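Local coordinates for McyG protein (Microcystis aeruginosa PCC 7806, PDB 4R0M), which holds phenylalanyl-adenylate in its adenylation domain and probably activates the starter substrate of microcystin synthesis for transfer to its peptidyl carrier domain, at residues A[177-182]-A[191-196]; A[220-225]-A[270-275]; A[387-392]-A[416-421]. One frame throughout, in Å; residues are numbered along the deposited sequence.

Contact 1 of 3, residues A[177-182]-A[191-196]; sequences ALLLFT and GVILTH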
# COMPACT_ATOMS: atom_id res chain seq x y z
N ALA A 177 17.38 -6.51 -6.31
CA ALA A 177 17.27 -7.13 -5.00
C ALA A 177 15.83 -7.52 -4.69
O ALA A 177 15.59 -8.43 -3.89
CB ALA A 177 17.80 -6.19 -3.92
N LEU A 178 14.88 -6.84 -5.32
CA LEU A 178 13.47 -7.02 -5.03
C LEU A 178 12.61 -6.76 -6.26
O LEU A 178 12.77 -5.75 -6.94
CB LEU A 178 13.05 -6.10 -3.88
CG LEU A 178 11.62 -6.13 -3.34
CD1 LEU A 178 11.25 -7.48 -2.75
CD2 LEU A 178 11.45 -5.02 -2.30
N LEU A 179 11.70 -7.69 -6.53
CA LEU A 179 10.77 -7.55 -7.65
C LEU A 179 9.33 -7.55 -7.14
O LEU A 179 8.86 -8.55 -6.61
CB LEU A 179 11.00 -8.67 -8.68
CG LEU A 179 10.17 -8.72 -9.96
CD1 LEU A 179 10.28 -7.44 -10.78
CD2 LEU A 179 10.60 -9.91 -10.80
N LEU A 180 8.66 -6.41 -7.29
CA LEU A 180 7.28 -6.25 -6.81
C LEU A 180 6.30 -5.95 -7.94
O LEU A 180 6.41 -4.92 -8.62
CB LEU A 180 7.21 -5.14 -5.75
CG LEU A 180 7.89 -5.36 -4.40
CD1 LEU A 180 8.14 -4.03 -3.71
CD2 LEU A 180 7.06 -6.28 -3.52
N PHE A 181 5.35 -6.85 -8.13
CA PHE A 181 4.34 -6.71 -9.18
C PHE A 181 3.13 -5.93 -8.69
O PHE A 181 2.56 -6.25 -7.64
CB PHE A 181 3.91 -8.08 -9.70
CG PHE A 181 4.87 -8.70 -10.67
CD1 PHE A 181 5.97 -9.43 -10.22
CD2 PHE A 181 4.68 -8.55 -12.04
CE1 PHE A 181 6.86 -9.99 -11.12
CE2 PHE A 181 5.56 -9.12 -12.95
CZ PHE A 181 6.66 -9.84 -12.49
N THR A 182 2.76 -4.91 -9.45
CA THR A 182 1.52 -4.17 -9.21
C THR A 182 0.53 -4.48 -10.33
O THR A 182 0.93 -4.66 -11.49
CB THR A 182 1.76 -2.64 -9.18
OG1 THR A 182 2.49 -2.25 -10.34
CG2 THR A 182 2.53 -2.24 -7.94
N GLY A 191 5.93 -5.48 -13.29
CA GLY A 191 6.98 -5.90 -12.36
C GLY A 191 8.04 -4.85 -12.08
O GLY A 191 8.95 -4.66 -12.88
N VAL A 192 7.92 -4.20 -10.93
CA VAL A 192 8.86 -3.15 -10.55
C VAL A 192 10.17 -3.75 -10.04
O VAL A 192 10.19 -4.49 -9.06
CB VAL A 192 8.25 -2.20 -9.49
CG1 VAL A 192 9.25 -1.12 -9.11
CG2 VAL A 192 6.96 -1.58 -10.00
N ILE A 193 11.26 -3.43 -10.73
CA ILE A 193 12.60 -3.86 -10.33
C ILE A 193 13.18 -2.86 -9.34
O ILE A 193 13.26 -1.66 -9.63
CB ILE A 193 13.55 -4.03 -11.54
CG1 ILE A 193 13.04 -5.12 -12.49
CG2 ILE A 193 14.97 -4.34 -11.08
CD1 ILE A 193 13.71 -5.14 -13.85
N LEU A 194 13.57 -3.35 -8.17
CA LEU A 194 14.20 -2.50 -7.16
C LEU A 194 15.57 -3.04 -6.76
O LEU A 194 15.71 -4.18 -6.32
CB LEU A 194 13.30 -2.35 -5.92
CG LEU A 194 11.91 -1.71 -6.11
CD1 LEU A 194 11.15 -1.72 -4.79
CD2 LEU A 194 12.00 -0.30 -6.67
N THR A 195 16.58 -2.19 -6.95
CA THR A 195 17.95 -2.53 -6.60
C THR A 195 18.19 -2.22 -5.12
O THR A 195 17.37 -1.55 -4.48
CB THR A 195 18.95 -1.73 -7.46
OG1 THR A 195 18.79 -0.33 -7.19
CG2 THR A 195 18.71 -1.99 -8.94
N HIS A 196 19.30 -2.72 -4.58
CA HIS A 196 19.76 -2.36 -3.24
C HIS A 196 19.89 -0.87 -3.14
O HIS A 196 19.45 -0.26 -2.17
CB HIS A 196 21.11 -2.98 -2.92
CG HIS A 196 21.15 -4.48 -3.06
ND1 HIS A 196 20.97 -5.31 -2.02
CD2 HIS A 196 21.37 -5.29 -4.17
CE1 HIS A 196 21.06 -6.59 -2.44
NE2 HIS A 196 21.31 -6.58 -3.76
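Phe181 lays its ring over Gly191, whose CA sits 3.7 Å from the centroid of the Phe181 ring, a CH-pi contact over the face, nearest the CD2 and CE2 side. With chi1 at -79°, CG stands beside the backbone N, and the ring hangs over the partner strand; a glycine there, with no CB, lets ring and backbone lie this close. The two segments form an antiparallel hairpin, and the loop joining them carries the Ser/Thr/Gly-rich signature of adenylate-forming enzymes. On the same face as Phe181, Leu179 turns CG away from its own N (chi1 -178°), and its CD1 reaches across to within 3.4 Å of Val192 O and 4.0 Å of Ile193 CG1.

The other face carries Leu178, Leu180, Val192 and Leu194. Leu194 CD1 is the meeting point: Leu178 CD2 lies alongside it at 4.1 Å, the two side chains pointing the same way, while Leu180 CD1 comes in at a slant at 3.9 Å. Helix 227-240 packs on this face through Ile230, and strand 96-99 lends Pro97 and Pro99.

At the far end the pairing slips into a classic beta bulge. Leu194 O takes two donors, Ala177 N at 2.9 Å and Leu178 N at 3.0 Å, the latter in the carbonyl plane. Just beyond, Ala177 CB stands almost directly over the centre of the His196 ring, 3.5 Å from its centroid, while His196 ND1 is hydrogen-bonded to Leu19 N, which helps set the ring's rotation. Backbone bonds thus carry the polar pairing, while aliphatic side chains pack on both faces, with one CH-pi contact on the Phe181 face and another at the bulge end; the first strand ends at Thr182, which touches the bound adenylate.

Contact 2 of 3, residues A[220-225]-A[270-275]; sequences NWMPLD and ISWSPN. With FA5 (adenosine-5'-[phenylalaninyl-phosphate]), chain C.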
# COMPACT_ATOMS: atom_id res chain seq x y z
N ASN A 220 4.00 -1.60 11.90
CA ASN A 220 3.28 -1.84 10.66
C ASN A 220 2.12 -2.81 10.87
O ASN A 220 2.26 -3.81 11.58
CB ASN A 220 4.22 -2.41 9.59
CG ASN A 220 3.49 -2.82 8.33
OD1 ASN A 220 2.94 -1.99 7.62
ND2 ASN A 220 3.48 -4.12 8.06
N TRP A 221 0.99 -2.51 10.25
CA TRP A 221 -0.13 -3.45 10.25
C TRP A 221 -0.68 -3.69 8.87
O TRP A 221 -1.76 -4.27 8.71
CB TRP A 221 -1.22 -3.03 11.24
CG TRP A 221 -1.89 -1.72 10.93
CD1 TRP A 221 -1.40 -0.43 11.12
CD2 TRP A 221 -3.24 -1.52 10.37
NE1 TRP A 221 -2.31 0.51 10.73
CE2 TRP A 221 -3.44 -0.07 10.27
CE3 TRP A 221 -4.26 -2.38 9.96
CZ2 TRP A 221 -4.62 0.47 9.78
CZ3 TRP A 221 -5.44 -1.81 9.46
CH2 TRP A 221 -5.61 -0.42 9.37
N MSE A 222 0.05 -3.31 7.84
CA MSE A 222 -0.29 -3.60 6.48
C MSE A 222 0.31 -4.90 6.08
O MSE A 222 1.27 -5.28 6.67
CB MSE A 222 0.27 -2.55 5.56
CG MSE A 222 -0.40 -1.19 5.67
SE MSE A 222 -2.30 -1.01 5.33
CE MSE A 222 -2.86 -0.81 7.14
N PRO A 223 -0.23 -5.59 5.11
CA PRO A 223 0.35 -6.88 4.71
C PRO A 223 1.77 -6.73 4.17
O PRO A 223 2.10 -5.73 3.53
CB PRO A 223 -0.60 -7.38 3.61
CG PRO A 223 -1.40 -6.20 3.19
CD PRO A 223 -1.48 -5.30 4.39
N LEU A 224 2.60 -7.73 4.44
CA LEU A 224 4.04 -7.65 4.20
C LEU A 224 4.48 -7.65 2.74
O LEU A 224 5.62 -7.32 2.45
CB LEU A 224 4.78 -8.75 4.98
CG LEU A 224 4.81 -8.66 6.51
CD1 LEU A 224 5.59 -9.84 7.06
CD2 LEU A 224 5.42 -7.36 6.99
N ASP A 225 3.59 -8.04 1.83
CA ASP A 225 3.92 -8.06 0.41
C ASP A 225 3.97 -6.67 -0.22
O ASP A 225 4.54 -6.49 -1.29
CB ASP A 225 2.95 -8.96 -0.38
CG ASP A 225 1.51 -8.55 -0.19
OD1 ASP A 225 0.91 -8.97 0.83
OD2 ASP A 225 0.97 -7.83 -1.06
N ILE A 270 6.79 5.78 15.02
CA ILE A 270 6.56 5.82 13.58
C ILE A 270 5.54 4.75 13.18
O ILE A 270 5.72 3.57 13.50
CB ILE A 270 7.86 5.59 12.77
CG1 ILE A 270 8.94 6.61 13.15
CG2 ILE A 270 7.59 5.64 11.27
CD1 ILE A 270 10.33 6.26 12.66
N SER A 271 4.48 5.16 12.49
CA SER A 271 3.48 4.23 11.97
C SER A 271 2.83 4.76 10.70
O SER A 271 3.11 5.89 10.27
CB SER A 271 2.43 3.90 13.04
OG SER A 271 1.78 2.67 12.73
N TRP A 272 1.95 3.96 10.10
CA TRP A 272 1.36 4.28 8.80
C TRP A 272 0.09 3.51 8.51
O TRP A 272 -0.06 2.35 8.90
CB TRP A 272 2.39 4.06 7.69
CG TRP A 272 1.82 3.81 6.31
CD1 TRP A 272 1.06 4.68 5.52
CD2 TRP A 272 1.96 2.59 5.51
NE1 TRP A 272 0.73 4.09 4.33
CE2 TRP A 272 1.23 2.84 4.25
CE3 TRP A 272 2.58 1.36 5.69
CZ2 TRP A 272 1.15 1.88 3.25
CZ3 TRP A 272 2.49 0.41 4.67
CH2 TRP A 272 1.79 0.66 3.48
N SER A 273 -0.83 4.18 7.83
CA SER A 273 -2.00 3.56 7.20
C SER A 273 -2.52 4.47 6.08
O SER A 273 -2.20 5.66 6.06
CB SER A 273 -3.11 3.31 8.23
OG SER A 273 -3.89 4.47 8.44
N PRO A 274 -3.32 3.91 5.15
CA PRO A 274 -3.97 4.77 4.16
C PRO A 274 -5.11 5.56 4.80
O PRO A 274 -5.47 5.31 5.95
CB PRO A 274 -4.53 3.78 3.13
CG PRO A 274 -3.84 2.49 3.41
CD PRO A 274 -3.58 2.49 4.88
N ASN A 275 -5.67 6.50 4.04
CA ASN A 275 -6.72 7.39 4.53
C ASN A 275 -7.92 6.70 5.19
O ASN A 275 -8.41 7.18 6.22
CB ASN A 275 -7.19 8.32 3.41
CG ASN A 275 -8.17 9.36 3.90
OD1 ASN A 275 -7.78 10.38 4.49
ND2 ASN A 275 -9.46 9.12 3.67
C FA5 C . 1.38 2.42 -2.66
O FA5 C . 0.17 2.41 -2.44
CA FA5 C . 2.27 3.40 -1.95
N FA5 C . 1.63 4.68 -2.14
CB FA5 C . 2.36 3.12 -0.44
CG FA5 C . 3.11 4.11 0.46
CD1 FA5 C . 3.43 5.42 0.09
CD2 FA5 C . 3.49 3.69 1.74
CE1 FA5 C . 4.11 6.27 0.96
CE2 FA5 C . 4.16 4.54 2.63
CZ FA5 C . 4.48 5.84 2.24
P FA5 C . 1.22 1.18 -5.08
OP1 FA5 C . 0.23 0.06 -4.93
OP2 FA5 C . 2.32 1.05 -6.11
OP3 FA5 C . 1.91 1.47 -3.64
O5' FA5 C . 0.35 2.50 -5.43
C5' FA5 C . 0.95 3.76 -5.71
C4' FA5 C . -0.16 4.74 -6.07
O4' FA5 C . -1.02 5.00 -4.95
C3' FA5 C . 0.36 6.10 -6.48
O3' FA5 C . 0.77 6.13 -7.85
C2' FA5 C . -0.85 6.98 -6.23
O2' FA5 C . -1.75 6.92 -7.34
C1' FA5 C . -1.51 6.35 -5.03
N9 FA5 C . -1.14 7.12 -3.82
C8 FA5 C . -0.21 6.75 -2.91
N7 FA5 C . -0.10 7.66 -1.91
C5 FA5 C . -0.97 8.65 -2.18
C6 FA5 C . -1.36 9.93 -1.54
N6 FA5 C . -0.79 10.35 -0.39
N1 FA5 C . -2.32 10.68 -2.15
C2 FA5 C . -2.89 10.29 -3.31
N3 FA5 C . -2.59 9.14 -3.94
C4 FA5 C . -1.65 8.29 -3.44
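The pocket for the phenylalanyl side chain of the bound adenylate has the indole of Trp272 as part of its wall, and this contact is what backs that wall in the adenylation domain of the acetyl-CoA synthetase-like fold. Trp272 is on strand 270-273 of the large mixed sheet; the chain at 220-225 leaves the neighbouring parallel strand 217-220 and heads for helix 227-240. The ligand's CD2 lies over one face of the Trp272 indole, offset toward the rim. Met222, modelled as selenomethionine, covers the opposite face: its CG is 3.8 Å from the centroid of the six-membered ring of Trp272, a CH-pi contact. Its SE stands above the same face, 5.0 Å from that centroid, a longer Met-aromatic contact. The Met222 chain crosses the indole at about a right angle and bends at chi2 and chi3, so that SE and CE turn to Pro274, with Met222 SE 3.8 Å from Pro274 CD.

The Met222 backbone is held by Asn220. Asn220 OD1 accepts from Met222 N at 3.2 Å, an Asx turn, although the N-H comes from above the amide carbonyl plane; Asn220 ND2 donates to Met222 O at 2.9 Å and is also bonded to His246. Gripped in this way, the amide lies alongside Trp272, its plane 16° from the indole's.

Trp221 has its CG between backbone N and carbonyl carbon, the crowded position (chi1 64°), which carries its indole back under Met222 CE and against Ser273, Trp221 CZ2 lying 3.6 Å from Ser273 CB. Trp272 NE1 is hydrogen-bonded to Ala304 O, which helps set the rotation of the indole, and on the ligand side Trp272 CZ2 comes 3.3 Å from CD2 of the adenylate's phenyl ring.

Contact 3 of 3, residues A[387-392]-A[416-421]; sequences IGRLQI and WFTTGD. With FA5 (adenosine-5'-[phenylalaninyl-phosphate]), chain C.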
# COMPACT_ATOMS: atom_id res chain seq x y z
N ILE A 387 -2.78 22.16 -12.28
CA ILE A 387 -2.76 20.70 -12.39
C ILE A 387 -1.98 20.20 -13.61
O ILE A 387 -2.08 20.77 -14.70
CB ILE A 387 -4.19 20.10 -12.43
CG1 ILE A 387 -5.18 20.89 -11.56
CG2 ILE A 387 -4.18 18.61 -12.07
CD1 ILE A 387 -4.97 20.78 -10.06
N GLY A 388 -1.21 19.13 -13.41
CA GLY A 388 -0.49 18.45 -14.49
C GLY A 388 -0.04 17.06 -14.08
O GLY A 388 -0.37 16.59 -12.98
N ARG A 389 0.73 16.41 -14.95
CA ARG A 389 1.20 15.05 -14.70
C ARG A 389 2.46 15.06 -13.83
O ARG A 389 3.41 15.79 -14.11
CB ARG A 389 1.48 14.30 -16.02
CG ARG A 389 0.50 14.59 -17.14
CD ARG A 389 0.43 13.48 -18.18
NE ARG A 389 1.74 12.98 -18.62
CZ ARG A 389 2.51 13.56 -19.53
NH1 ARG A 389 2.13 14.69 -20.12
NH2 ARG A 389 3.68 13.03 -19.85
N LEU A 390 2.45 14.24 -12.78
CA LEU A 390 3.58 14.14 -11.86
C LEU A 390 4.68 13.24 -12.42
O LEU A 390 4.42 12.09 -12.80
CB LEU A 390 3.13 13.64 -10.48
CG LEU A 390 4.21 13.36 -9.42
CD1 LEU A 390 4.91 14.63 -8.96
CD2 LEU A 390 3.60 12.64 -8.23
N GLN A 391 5.89 13.77 -12.47
CA GLN A 391 7.06 13.01 -12.91
C GLN A 391 8.16 13.07 -11.85
O GLN A 391 8.41 14.12 -11.25
CB GLN A 391 7.57 13.50 -14.26
CG GLN A 391 6.64 13.17 -15.42
CD GLN A 391 7.12 13.71 -16.76
OE1 GLN A 391 7.86 14.70 -16.82
NE2 GLN A 391 6.69 13.08 -17.84
N ILE A 392 8.81 11.93 -11.62
CA ILE A 392 9.77 11.78 -10.53
C ILE A 392 11.11 11.21 -11.00
O ILE A 392 11.16 10.48 -12.00
CB ILE A 392 9.21 10.92 -9.37
CG1 ILE A 392 8.91 9.48 -9.83
CG2 ILE A 392 7.96 11.57 -8.77
CD1 ILE A 392 8.59 8.51 -8.71
N TRP A 416 13.26 10.75 -16.53
CA TRP A 416 12.08 10.94 -15.68
C TRP A 416 11.12 9.79 -15.80
O TRP A 416 11.03 9.16 -16.86
CB TRP A 416 11.36 12.23 -16.06
CG TRP A 416 12.11 13.48 -15.69
CD1 TRP A 416 13.01 14.19 -16.49
CD2 TRP A 416 12.06 14.22 -14.42
NE1 TRP A 416 13.50 15.29 -15.82
CE2 TRP A 416 12.97 15.36 -14.58
CE3 TRP A 416 11.38 14.06 -13.22
CZ2 TRP A 416 13.17 16.28 -13.56
CZ3 TRP A 416 11.59 14.99 -12.20
CH2 TRP A 416 12.46 16.08 -12.37
N PHE A 417 10.41 9.51 -14.71
CA PHE A 417 9.37 8.48 -14.71
C PHE A 417 7.99 9.10 -14.50
O PHE A 417 7.77 9.82 -13.53
CB PHE A 417 9.65 7.41 -13.64
CG PHE A 417 8.46 6.56 -13.30
CD1 PHE A 417 8.03 5.55 -14.16
CD2 PHE A 417 7.77 6.75 -12.11
CE1 PHE A 417 6.94 4.76 -13.84
CE2 PHE A 417 6.68 5.97 -11.78
CZ PHE A 417 6.26 4.97 -12.65
N THR A 418 7.08 8.83 -15.43
CA THR A 418 5.70 9.29 -15.33
C THR A 418 4.93 8.37 -14.39
O THR A 418 4.80 7.17 -14.65
CB THR A 418 5.02 9.35 -16.71
OG1 THR A 418 5.79 10.15 -17.60
CG2 THR A 418 3.61 9.94 -16.59
N THR A 419 4.43 8.95 -13.30
CA THR A 419 3.76 8.19 -12.24
C THR A 419 2.34 7.79 -12.62
O THR A 419 1.80 6.81 -12.09
CB THR A 419 3.70 9.01 -10.94
OG1 THR A 419 2.82 10.12 -11.10
CG2 THR A 419 5.09 9.52 -10.55
N GLY A 420 1.73 8.54 -13.54
CA GLY A 420 0.32 8.37 -13.88
C GLY A 420 -0.59 9.10 -12.91
O GLY A 420 -1.81 8.91 -12.93
N ASP A 421 0.01 9.94 -12.07
CA ASP A 421 -0.73 10.73 -11.09
C ASP A 421 -0.84 12.20 -11.50
O ASP A 421 0.02 12.73 -12.21
CB ASP A 421 -0.08 10.63 -9.70
CG ASP A 421 -0.28 9.26 -9.07
OD1 ASP A 421 -1.44 8.83 -8.94
OD2 ASP A 421 0.73 8.63 -8.70
C FA5 C . 1.38 2.42 -2.66
O FA5 C . 0.17 2.41 -2.44
CA FA5 C . 2.27 3.40 -1.95
N FA5 C . 1.63 4.68 -2.14
CB FA5 C . 2.36 3.12 -0.44
CG FA5 C . 3.11 4.11 0.46
CD1 FA5 C . 3.43 5.42 0.09
CD2 FA5 C . 3.49 3.69 1.74
CE1 FA5 C . 4.11 6.27 0.96
CE2 FA5 C . 4.16 4.54 2.63
CZ FA5 C . 4.48 5.84 2.24
P FA5 C . 1.22 1.18 -5.08
OP1 FA5 C . 0.23 0.06 -4.93
OP2 FA5 C . 2.32 1.05 -6.11
OP3 FA5 C . 1.91 1.47 -3.64
O5' FA5 C . 0.35 2.50 -5.43
C5' FA5 C . 0.95 3.76 -5.71
C4' FA5 C . -0.16 4.74 -6.07
O4' FA5 C . -1.02 5.00 -4.95
C3' FA5 C . 0.36 6.10 -6.48
O3' FA5 C . 0.77 6.13 -7.85
C2' FA5 C . -0.85 6.98 -6.23
O2' FA5 C . -1.75 6.92 -7.34
C1' FA5 C . -1.51 6.35 -5.03
N9 FA5 C . -1.14 7.12 -3.82
C8 FA5 C . -0.21 6.75 -2.91
N7 FA5 C . -0.10 7.66 -1.91
C5 FA5 C . -0.97 8.65 -2.18
C6 FA5 C . -1.36 9.93 -1.54
N6 FA5 C . -0.79 10.35 -0.39
N1 FA5 C . -2.32 10.68 -2.15
C2 FA5 C . -2.89 10.29 -3.31
N3 FA5 C . -2.59 9.14 -3.94
C4 FA5 C . -1.65 8.29 -3.44
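Leu390 O is gripped twice by Thr419, whose backbone N lies nearly along the C=O direction at 3.2 Å from Leu390 O, while Thr419 OG1 donates from above the carbonyl plane at 3.1 Å. The same hydroxyl accepts from Asp421 N at 3.0 Å, an ST turn round the corner at Gly420. Asp421 O then takes Leu390 N at 2.9 Å. A valine at Thr419 would probably leave Asp421 N without its acceptor and Leu390 O with only the backbone N of these two donors, letting the turn that presents the Asp421 carboxylate shift.

That carboxylate holds the adenylate ribose, with Asp421 OD1 2.5 Å from the ligand's O2' and Asp421 OD2 2.6 Å from its O3'; OD1 also forms a salt bridge with Arg435. Gln391 and Thr418 share one face, where Gln391 NE2 donates to Thr418 OG1 at 3.1 Å and also to Asn379, and Arg373 donates to Gln391 OE1. On the opposite face, Ile392 CG1 meets the ring edge at Phe417 CD2, 3.7 Å away; two backbone bonds join this pair.

Strand 388-394 pairs with 370-375 on one edge and with 416-419, then 421-426, on the other; Leu390, Phe417 and Thr419 pack against strand 330-336.

Contact 2 lies deepest, its centre about 7 Å from the centre of the chain, and its touching residues are all buried; contact 1, centred about 15 Å out, is nearly so, while contact 3, at about 19 Å, has Arg389, Trp416 and Thr418 partly exposed. They join different elements: a local hairpin, the loop after one sheet strand against its neighbour, and two strands of a separate antiparallel sheet. Contacts 1 and 2 touch, Leu180 CD2 lying 3.4 Å from Asp225 O; the adenylate bridges contacts 2 and 3. Contact 2 meets its phenyl ring with aromatic packing, contact 3 its ribose hydroxyls with hydrogen bonds to a carboxylate, while contact 1 relies on backbone pairing, aliphatic packing and two CH-pi contacts.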